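Local coordinates for FAD dependent oxidoreductase domain-containing protein (Deinococcus radiodurans R1, PDB 3C4N), which is of unknown biochemical function but binds ADP in the crystal and probably acts as an FAD-dependent oxidoreductase of the ETF-QO/FixC family, at residues G84-A88 and Q89-A93; L262-G265 and A266-V270; R279-G283 and G284-V288; D326-P329 and A330-G333. All coordinates share one frame; numbering follows the deposited sequence.

Contact 1. Residues G84-A88 and Q89-A93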
loop_
_atom_site.group_PDB
_atom_site.type_symbol
_atom_site.label_atom_id
_atom_site.label_comp_id
_atom_site.label_asym_id
_atom_site.label_seq_id
_atom_site.Cartn_x
_atom_site.Cartn_y
_atom_site.Cartn_z
ATOM N N GLY A 84 -10.471 20.578 -5.807
ATOM C CA GLY A 84 -9.793 20.972 -4.574
ATOM C C GLY A 84 -9.867 22.467 -4.267
ATOM O O GLY A 84 -8.847 23.129 -4.061
ATOM N N VAL A 85 -11.079 23.008 -4.232
ATOM C CA VAL A 85 -11.261 24.421 -3.935
ATOM C C VAL A 85 -11.900 24.636 -2.568
ATOM O O VAL A 85 -13.035 24.230 -2.342
ATOM C CB VAL A 85 -12.181 25.113 -4.955
ATOM C CG1 VAL A 85 -12.340 26.577 -4.588
ATOM C CG2 VAL A 85 -11.612 24.977 -6.351
ATOM N N TRP A 86 -11.173 25.261 -1.651
ATOM C CA TRP A 86 -11.741 25.540 -0.346
ATOM C C TRP A 86 -12.207 26.982 -0.413
ATOM O O TRP A 86 -11.402 27.899 -0.619
ATOM C CB TRP A 86 -10.708 25.414 0.765
ATOM C CG TRP A 86 -11.328 25.471 2.136
ATOM C CD1 TRP A 86 -11.628 24.412 2.939
ATOM C CD2 TRP A 86 -11.749 26.645 2.853
ATOM N NE1 TRP A 86 -12.207 24.849 4.110
ATOM C CE2 TRP A 86 -12.292 26.217 4.079
ATOM C CE3 TRP A 86 -11.720 28.015 2.576
ATOM C CZ2 TRP A 86 -12.802 27.114 5.032
ATOM C CZ3 TRP A 86 -12.230 28.909 3.525
ATOM C CH2 TRP A 86 -12.763 28.451 4.734
ATOM N N THR A 87 -13.507 27.189 -0.248
ATOM C CA THR A 87 -14.046 28.544 -0.294
ATOM C C THR A 87 -15.159 28.757 0.709
ATOM O O THR A 87 -16.033 27.907 0.857
ATOM C CB THR A 87 -14.592 28.892 -1.690
ATOM O OG1 THR A 87 -15.158 30.201 -1.650
ATOM C CG2 THR A 87 -15.661 27.896 -2.123
ATOM N N ALA A 88 -15.137 29.904 1.374
ATOM C CA ALA A 88 -16.159 30.235 2.362
ATOM C C ALA A 88 -17.538 30.290 1.718
ATOM O O ALA A 88 -18.549 30.359 2.417
ATOM C CB ALA A 88 -15.835 31.574 3.025
ATOM N N GLN A 89 -17.590 30.248 0.391
ATOM C CA GLN A 89 -18.884 30.302 -0.297
ATOM C C GLN A 89 -19.500 28.918 -0.429
ATOM O O GLN A 89 -20.631 28.771 -0.886
ATOM C CB GLN A 89 -18.734 30.952 -1.682
ATOM C CG GLN A 89 -18.355 32.430 -1.614
ATOM C CD GLN A 89 -18.088 33.045 -2.972
ATOM O OE1 GLN A 89 -17.681 34.208 -3.071
ATOM N NE2 GLN A 89 -18.315 32.271 -4.030
ATOM N N ASP A 90 -18.754 27.897 -0.029
ATOM C CA ASP A 90 -19.281 26.552 -0.104
ATOM C C ASP A 90 -19.637 26.042 1.278
ATOM O O ASP A 90 -19.772 24.839 1.487
ATOM C CB ASP A 90 -18.278 25.610 -0.758
ATOM C CG ASP A 90 -18.234 25.760 -2.263
ATOM O OD1 ASP A 90 -19.057 26.530 -2.821
ATOM O OD2 ASP A 90 -17.379 25.092 -2.890
ATOM N N ILE A 91 -19.796 26.965 2.220
ATOM C CA ILE A 91 -20.149 26.604 3.583
ATOM C C ILE A 91 -21.646 26.802 3.809
ATOM O O ILE A 91 -22.136 27.928 3.801
ATOM C CB ILE A 91 -19.408 27.480 4.612
ATOM C CG1 ILE A 91 -17.892 27.397 4.398
ATOM C CG2 ILE A 91 -19.785 27.034 6.031
ATOM C CD1 ILE A 91 -17.091 28.379 5.248
ATOM N N PRO A 92 -22.397 25.708 3.988
ATOM C CA PRO A 92 -23.835 25.850 4.223
ATOM C C PRO A 92 -23.965 26.467 5.614
ATOM O O PRO A 92 -22.997 26.464 6.376
ATOM C CB PRO A 92 -24.339 24.407 4.200
ATOM C CG PRO A 92 -23.396 23.730 3.260
ATOM C CD PRO A 92 -22.053 24.309 3.684
ATOM N N ALA A 93 -25.146 26.981 5.950
ATOM C CA ALA A 93 -25.370 27.599 7.254
ATOM C C ALA A 93 -25.265 26.580 8.379
ATOM O O ALA A 93 -25.939 25.552 8.355
ATOM C CB ALA A 93 -26.734 28.265 7.286
HETATM O O HOH W 1 -15.712 23.218 -2.293
#

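Contact 2. Residues L262-G265 and A266-V270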
loop_
_atom_site.group_PDB
_atom_site.type_symbol
_atom_site.label_atom_id
_atom_site.label_comp_id
_atom_site.label_asym_id
_atom_site.label_seq_id
_atom_site.Cartn_x
_atom_site.Cartn_y
_atom_site.Cartn_z
ATOM N N LEU A 262 -6.332 27.958 -21.749
ATOM C CA LEU A 262 -6.140 29.392 -21.890
ATOM C C LEU A 262 -5.230 29.855 -20.756
ATOM O O LEU A 262 -5.331 29.360 -19.632
ATOM C CB LEU A 262 -7.479 30.124 -21.852
ATOM C CG LEU A 262 -8.298 29.980 -23.137
ATOM C CD1 LEU A 262 -9.664 30.585 -22.953
ATOM C CD2 LEU A 262 -7.568 30.664 -24.280
ATOM N N LEU A 263 -4.337 30.790 -21.070
ATOM C CA LEU A 263 -3.368 31.320 -20.118
ATOM C C LEU A 263 -3.838 31.346 -18.674
ATOM O O LEU A 263 -4.879 31.913 -18.361
ATOM C CB LEU A 263 -2.942 32.733 -20.517
ATOM C CG LEU A 263 -1.796 33.328 -19.690
ATOM C CD1 LEU A 263 -0.570 32.434 -19.828
ATOM C CD2 LEU A 263 -1.462 34.748 -20.185
ATOM N N SER A 264 -3.060 30.731 -17.794
ATOM C CA SER A 264 -3.398 30.715 -16.385
ATOM C C SER A 264 -2.143 30.870 -15.547
ATOM O O SER A 264 -1.048 30.505 -15.977
ATOM C CB SER A 264 -4.097 29.413 -16.020
ATOM O OG SER A 264 -4.228 29.307 -14.617
ATOM N N GLY A 265 -2.308 31.411 -14.343
ATOM C CA GLY A 265 -1.171 31.607 -13.463
ATOM C C GLY A 265 -1.311 30.916 -12.123
ATOM O O GLY A 265 -2.376 30.412 -11.777
ATOM N N ALA A 266 -0.227 30.892 -11.356
ATOM C CA ALA A 266 -0.242 30.245 -10.047
ATOM C C ALA A 266 -1.058 31.044 -9.044
ATOM O O ALA A 266 -1.479 30.523 -8.012
ATOM C CB ALA A 266 1.182 30.076 -9.533
ATOM N N GLN A 267 -1.283 32.314 -9.352
ATOM C CA GLN A 267 -2.028 33.164 -8.454
ATOM C C GLN A 267 -3.299 33.735 -9.068
ATOM O O GLN A 267 -3.940 34.611 -8.482
ATOM C CB GLN A 267 -1.115 34.275 -7.957
ATOM C CG GLN A 267 -0.277 34.897 -9.044
ATOM C CD GLN A 267 0.914 35.649 -8.483
ATOM O OE1 GLN A 267 1.584 36.399 -9.201
ATOM N NE2 GLN A 267 1.192 35.449 -7.190
ATOM N N THR A 268 -3.662 33.238 -10.249
ATOM C CA THR A 268 -4.883 33.691 -10.907
ATOM C C THR A 268 -6.044 33.095 -10.122
ATOM O O THR A 268 -6.126 31.881 -9.925
ATOM C CB THR A 268 -4.950 33.255 -12.401
ATOM O OG1 THR A 268 -6.273 33.477 -12.902
ATOM C CG2 THR A 268 -4.600 31.803 -12.563
ATOM N N PRO A 269 -6.952 33.953 -9.653
ATOM C CA PRO A 269 -8.123 33.542 -8.869
ATOM C C PRO A 269 -9.076 32.534 -9.514
ATOM O O PRO A 269 -9.125 32.391 -10.736
ATOM C CB PRO A 269 -8.803 34.875 -8.539
ATOM C CG PRO A 269 -8.390 35.772 -9.667
ATOM C CD PRO A 269 -6.953 35.406 -9.902
ATOM N N VAL A 270 -9.801 31.812 -8.664
ATOM C CA VAL A 270 -10.785 30.839 -9.122
ATOM C C VAL A 270 -11.991 31.691 -9.508
ATOM O O VAL A 270 -12.302 32.669 -8.830
ATOM C CB VAL A 270 -11.197 29.858 -7.984
ATOM C CG1 VAL A 270 -12.291 28.923 -8.462
ATOM C CG2 VAL A 270 -9.991 29.053 -7.522
#

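Contact 3. Residues R279-G283 and G284-V288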
loop_
_atom_site.group_PDB
_atom_site.type_symbol
_atom_site.label_atom_id
_atom_site.label_comp_id
_atom_site.label_asym_id
_atom_site.label_seq_id
_atom_site.Cartn_x
_atom_site.Cartn_y
_atom_site.Cartn_z
ATOM N N ARG A 279 -11.293 26.538 -12.605
ATOM C CA ARG A 279 -10.202 26.241 -11.688
ATOM C C ARG A 279 -8.859 26.286 -12.385
ATOM O O ARG A 279 -8.497 25.365 -13.126
ATOM C CB ARG A 279 -10.411 24.852 -11.062
ATOM C CG ARG A 279 -9.147 24.162 -10.487
ATOM C CD ARG A 279 -8.607 24.823 -9.220
ATOM N NE ARG A 279 -7.941 23.858 -8.323
ATOM C CZ ARG A 279 -6.624 23.682 -8.212
ATOM N NH1 ARG A 279 -5.780 24.403 -8.939
ATOM N NH2 ARG A 279 -6.147 22.779 -7.371
ATOM N N PRO A 280 -8.096 27.369 -12.166
ATOM C CA PRO A 280 -6.776 27.488 -12.795
ATOM C C PRO A 280 -5.877 26.330 -12.357
ATOM O O PRO A 280 -5.758 26.041 -11.167
ATOM C CB PRO A 280 -6.277 28.846 -12.300
ATOM C CG PRO A 280 -6.998 29.019 -10.982
ATOM C CD PRO A 280 -8.381 28.529 -11.301
ATOM N N GLN A 281 -5.246 25.669 -13.318
ATOM C CA GLN A 281 -4.393 24.535 -12.999
ATOM C C GLN A 281 -3.531 24.123 -14.191
ATOM O O GLN A 281 -3.995 24.130 -15.332
ATOM C CB GLN A 281 -5.258 23.354 -12.561
ATOM C CG GLN A 281 -4.474 22.173 -12.053
ATOM C CD GLN A 281 -5.354 20.962 -11.785
ATOM O OE1 GLN A 281 -6.220 20.971 -10.886
ATOM N NE2 GLN A 281 -5.140 19.906 -12.573
ATOM N N ASN A 282 -2.274 23.771 -13.931
ATOM C CA ASN A 282 -1.372 23.360 -15.003
ATOM C C ASN A 282 -1.300 24.384 -16.135
ATOM O O ASN A 282 -1.289 24.016 -17.309
ATOM C CB ASN A 282 -1.818 22.015 -15.574
ATOM C CG ASN A 282 -0.904 20.885 -15.165
ATOM O OD1 ASN A 282 -0.632 20.688 -13.974
ATOM N ND2 ASN A 282 -0.423 20.126 -16.147
ATOM N N GLY A 283 -1.264 25.666 -15.780
ATOM C CA GLY A 283 -1.177 26.713 -16.782
ATOM C C GLY A 283 -2.465 26.961 -17.538
ATOM O O GLY A 283 -2.515 27.810 -18.423
ATOM N N GLY A 284 -3.510 26.222 -17.192
ATOM C CA GLY A 284 -4.783 26.400 -17.857
ATOM C C GLY A 284 -5.906 26.480 -16.843
ATOM O O GLY A 284 -5.714 26.951 -15.723
ATOM N N TYR A 285 -7.086 26.016 -17.230
ATOM C CA TYR A 285 -8.240 26.036 -16.344
ATOM C C TYR A 285 -8.966 24.717 -16.494
ATOM O O TYR A 285 -9.012 24.139 -17.578
ATOM C CB TYR A 285 -9.203 27.177 -16.709
ATOM C CG TYR A 285 -8.607 28.566 -16.616
ATOM C CD1 TYR A 285 -8.717 29.323 -15.451
ATOM C CD2 TYR A 285 -7.905 29.115 -17.687
ATOM C CE1 TYR A 285 -8.142 30.593 -15.357
ATOM C CE2 TYR A 285 -7.322 30.383 -17.603
ATOM C CZ TYR A 285 -7.443 31.116 -16.435
ATOM O OH TYR A 285 -6.854 32.356 -16.339
ATOM N N THR A 286 -9.514 24.233 -15.390
ATOM C CA THR A 286 -10.277 23.003 -15.398
ATOM C C THR A 286 -11.706 23.467 -15.204
ATOM O O THR A 286 -11.991 24.220 -14.277
ATOM C CB THR A 286 -9.868 22.086 -14.248
ATOM O OG1 THR A 286 -8.536 21.614 -14.474
ATOM C CG2 THR A 286 -10.804 20.894 -14.159
ATOM N N LEU A 287 -12.601 23.036 -16.084
ATOM C CA LEU A 287 -13.996 23.449 -16.004
ATOM C C LEU A 287 -14.773 22.506 -15.078
ATOM O O LEU A 287 -14.799 21.300 -15.302
ATOM C CB LEU A 287 -14.584 23.477 -17.429
ATOM C CG LEU A 287 -15.934 24.133 -17.693
ATOM C CD1 LEU A 287 -16.073 24.538 -19.153
ATOM C CD2 LEU A 287 -17.018 23.155 -17.294
ATOM N N VAL A 288 -15.379 23.059 -14.024
ATOM C CA VAL A 288 -16.155 22.273 -13.051
ATOM C C VAL A 288 -17.648 22.607 -13.185
ATOM O O VAL A 288 -18.157 23.542 -12.559
ATOM C CB VAL A 288 -15.681 22.559 -11.591
ATOM C CG1 VAL A 288 -16.389 21.628 -10.603
ATOM C CG2 VAL A 288 -14.183 22.378 -11.487
#

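Contact 4. Residues D326-P329 and A330-G333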
loop_
_atom_site.group_PDB
_atom_site.type_symbol
_atom_site.label_atom_id
_atom_site.label_comp_id
_atom_site.label_asym_id
_atom_site.label_seq_id
_atom_site.Cartn_x
_atom_site.Cartn_y
_atom_site.Cartn_z
ATOM N N ASP A 326 -21.805 34.162 -23.874
ATOM C CA ASP A 326 -21.775 35.600 -24.031
ATOM C C ASP A 326 -20.995 36.196 -22.867
ATOM O O ASP A 326 -20.005 36.904 -23.067
ATOM C CB ASP A 326 -23.197 36.162 -24.103
ATOM C CG ASP A 326 -23.950 35.675 -25.335
ATOM O OD1 ASP A 326 -23.380 35.724 -26.439
ATOM O OD2 ASP A 326 -25.108 35.241 -25.208
ATOM N N ALA A 327 -21.415 35.876 -21.647
ATOM C CA ALA A 327 -20.750 36.394 -20.454
ATOM C C ALA A 327 -19.291 35.970 -20.348
ATOM O O ALA A 327 -18.442 36.744 -19.903
ATOM C CB ALA A 327 -21.506 35.945 -19.203
ATOM N N VAL A 328 -19.004 34.738 -20.757
ATOM C CA VAL A 328 -17.655 34.188 -20.685
ATOM C C VAL A 328 -17.216 33.726 -22.078
ATOM O O VAL A 328 -17.201 32.537 -22.385
ATOM C CB VAL A 328 -17.643 33.028 -19.673
ATOM C CG1 VAL A 328 -16.233 32.512 -19.447
ATOM C CG2 VAL A 328 -18.259 33.510 -18.372
ATOM N N PRO A 329 -16.833 34.681 -22.936
ATOM C CA PRO A 329 -16.394 34.416 -24.311
ATOM C C PRO A 329 -15.427 33.252 -24.453
ATOM O O PRO A 329 -15.444 32.545 -25.462
ATOM C CB PRO A 329 -15.765 35.741 -24.735
ATOM C CG PRO A 329 -16.554 36.749 -23.955
ATOM C CD PRO A 329 -16.622 36.098 -22.590
ATOM N N ALA A 330 -14.586 33.061 -23.443
ATOM C CA ALA A 330 -13.604 31.989 -23.461
ATOM C C ALA A 330 -14.260 30.628 -23.692
ATOM O O ALA A 330 -13.614 29.695 -24.156
ATOM C CB ALA A 330 -12.816 31.980 -22.148
ATOM N N LEU A 331 -15.539 30.513 -23.367
ATOM C CA LEU A 331 -16.232 29.255 -23.562
ATOM C C LEU A 331 -16.639 29.057 -25.018
ATOM O O LEU A 331 -17.103 27.984 -25.393
ATOM C CB LEU A 331 -17.469 29.190 -22.663
ATOM C CG LEU A 331 -17.283 28.589 -21.271
ATOM C CD1 LEU A 331 -15.999 29.092 -20.619
ATOM C CD2 LEU A 331 -18.496 28.927 -20.446
ATOM N N ALA A 332 -16.446 30.085 -25.839
ATOM C CA ALA A 332 -16.820 30.017 -27.243
ATOM C C ALA A 332 -15.649 30.038 -28.217
ATOM O O ALA A 332 -15.854 29.954 -29.429
ATOM C CB ALA A 332 -17.779 31.147 -27.576
ATOM N N GLY A 333 -14.426 30.137 -27.699
ATOM C CA GLY A 333 -13.249 30.171 -28.559
ATOM C C GLY A 333 -12.608 28.817 -28.816
ATOM O O GLY A 333 -13.295 27.797 -28.884
#

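Contact 1. Residues G84-A88 and Q89-A93
The methyl of Thr87 packs against the carboxylate of Asp90, Thr87 CG2 lying 3.3 Å from Asp90 CG, the two side chains set at a slant. Thr87 holds CG2 between its backbone N and carbonyl carbon while OG1 stands anti to that N (chi1 177°). The backbone reverses here: Asp90 N donates to Thr87 O at 2.9 Å along a nearly straight bond (166°), from above the carbonyl plane. With Ala88 and Gln89 near helical angles, this is a type I beta turn, leading from strand 85-86 toward helix 96-107. Thr87 OG1 also accepts from Gln89 N at 3.2 Å, as in an ST turn, though that nitrogen is uncertainly placed. OG1 has a further partner in Asp163, whose carboxylate also takes the N-H of Ala88. A valine here would probably cost the Asp163 carboxylate its hydroxyl partner and the Gln89 N-H its modelled acceptor, though the backbone bond would still close the turn. Beyond the turn, Ile91 CD1 lies 3.6 Å from Ala88 CA and comes obliquely to the Trp86 ring, 4.4 Å from Trp86 CH2. Asp90 OD1 forms a salt bridge with Arg272, while a water lies 2.6 Å from Asp90 OD2 and 2.9 Å from Val85 O.

Contact 2. Residues L262-G265 and A266-V270
A tight four-residue reversal, Gly265 to Thr268, forms the end of the loop that connects strand 251-260 to strand 270-273. Its two inner residues, Ala266 and Gln267, have backbone angles close to those of a type I beta turn, and the closing interaction is the one expected of it, from Thr268 N to Gly265 O. That bond is weak: donor and acceptor are 3.5 Å apart, and although the N-H points well at the oxygen (161°), the position of Gly265 O is not secure. What the turn achieves is to bring the side chain of Thr268 back toward the residues that precede the bend. Thr268 carries OG1 anti to its N (chi1 168°), which places the methyl between backbone N and carbonyl carbon and aims it at the incoming chain. In the model Thr268 CG2 lies 3.3 Å from Ser264 OG, but the methyl is also set too close to Gly265, so this distance is only approximate. The side chains at the bend itself face away, and Ala266 and Gln267 lie at the protein surface, whereas Thr268 is buried. Across the turn, then, there is little beyond one weak backbone bond and a methyl contact whose detail is uncertain. Arg121 NH2, from strand 118-127, bonds to Thr268 O and weakly to Gly265 O. The Thr268 side chain also touches helix 146-149 and Pro280 of strand 276-281, and from Val270 the chain joins the sheet, running parallel to strand 118-127.

Contact 3. Residues R279-G283 and G284-V288
Two antiparallel strands, 276-281 and 284-288, meet as a tight beta hairpin whose type I' turn runs from Gln281 to Gly284, within the larger mixed sheet, between strands 270-273 and 251-260. The left-handed backbone of Asn282 and Gly283, both with positive phi, makes this sharp reversal possible. Gln281 and Gly284 are a hydrogen-bonded pair, Gln281 N to Gly284 O and Gly284 N to Gln281 O both measuring 2.8 Å. Arg279 and Thr286 repeat the pattern two residues on, with Thr286 N reaching Arg279 O at 2.7 Å. Between them stands the non-hydrogen-bonded pair of Pro280 and Tyr285; a proline has no N-H to offer, and this position asks for none. Tyr285 has CG anti to its carbonyl carbon (chi1 -61°), which lays the ring obliquely along Pro280, CE1 being 4.0 Å from Pro280 CB. Its OH bonds to Leu263 O. On the face bearing Arg279, Gln281 and Thr286, the arginine chain bends at chi2 (70°) and runs forward beside its own strand, while NE donates to Pro83 O. NH1 reaches Pro280 O at 2.8 Å, nearly in the guanidinium plane, and Gln281 OE1 sits 3.8 Å above that plane, over its centre.

Contact 4. Residues D326-P329 and A330-G333
The carbonyl oxygen of Pro329 receives the N-H of Ala332 at 2.7 Å, the shorter of two bonds that wind this segment into a turn of 3-10 helix. The donor comes from above the carbonyl plane, with an N-H to oxygen angle of 159°, and the methyl of Ala332 rests close by, CB being 3.4 Å from the same Pro329 O. One residue earlier the pattern is repeated: Leu331 N donates to Val328 O at 2.8 Å in an almost straight line (169°). Each bond spans three residues, the spacing that defines a 3-10 turn. Pro329 heads it well, since its lack of an N-H costs nothing in the first turn of a helical segment. With CG1 anti to the backbone N (chi1 -174°), Val328, just ahead of the 3-10 turn, directs that branch at Leu331, touching Leu331 CD1 at 3.6 Å. The Leu331 side chain continues onto Leu321 and Leu324 of helix 315-324, and the backbone of Ala330 is hydrogen-bonded to Leu151. Pro329 and Ala332 lie on the exposed side of the coil, Val328, Ala330 and Leu331 on its buried one. The polar bonding is thus wholly main chain, and the side chains add mainly apolar packing, which suggests that main-chain bonds shape the turn while these apolar side chains probably set which side faces inward.

All four contacts are local reversals, yet their chemistry follows their place in the fold. Contacts 1 and 3 are partly buried and both reach the same mixed sheet, where Val85 CG2 packs on Arg279 CD, 4.2 Å away; they combine backbone bonding with charged and hydroxyl side chains. Contact 2 lies at the surface and is the most weakly bonded, but it touches contact 3, where Leu263 O probably accepts a hydrogen bond from Tyr285 OH. Contact 4, farthest from the chain centre at about 26 Å, is partly buried and relies on main-chain bonds with aliphatic packing. It meets contact 2 through Leu262 and Ala330, and does not touch contacts 1 or 3.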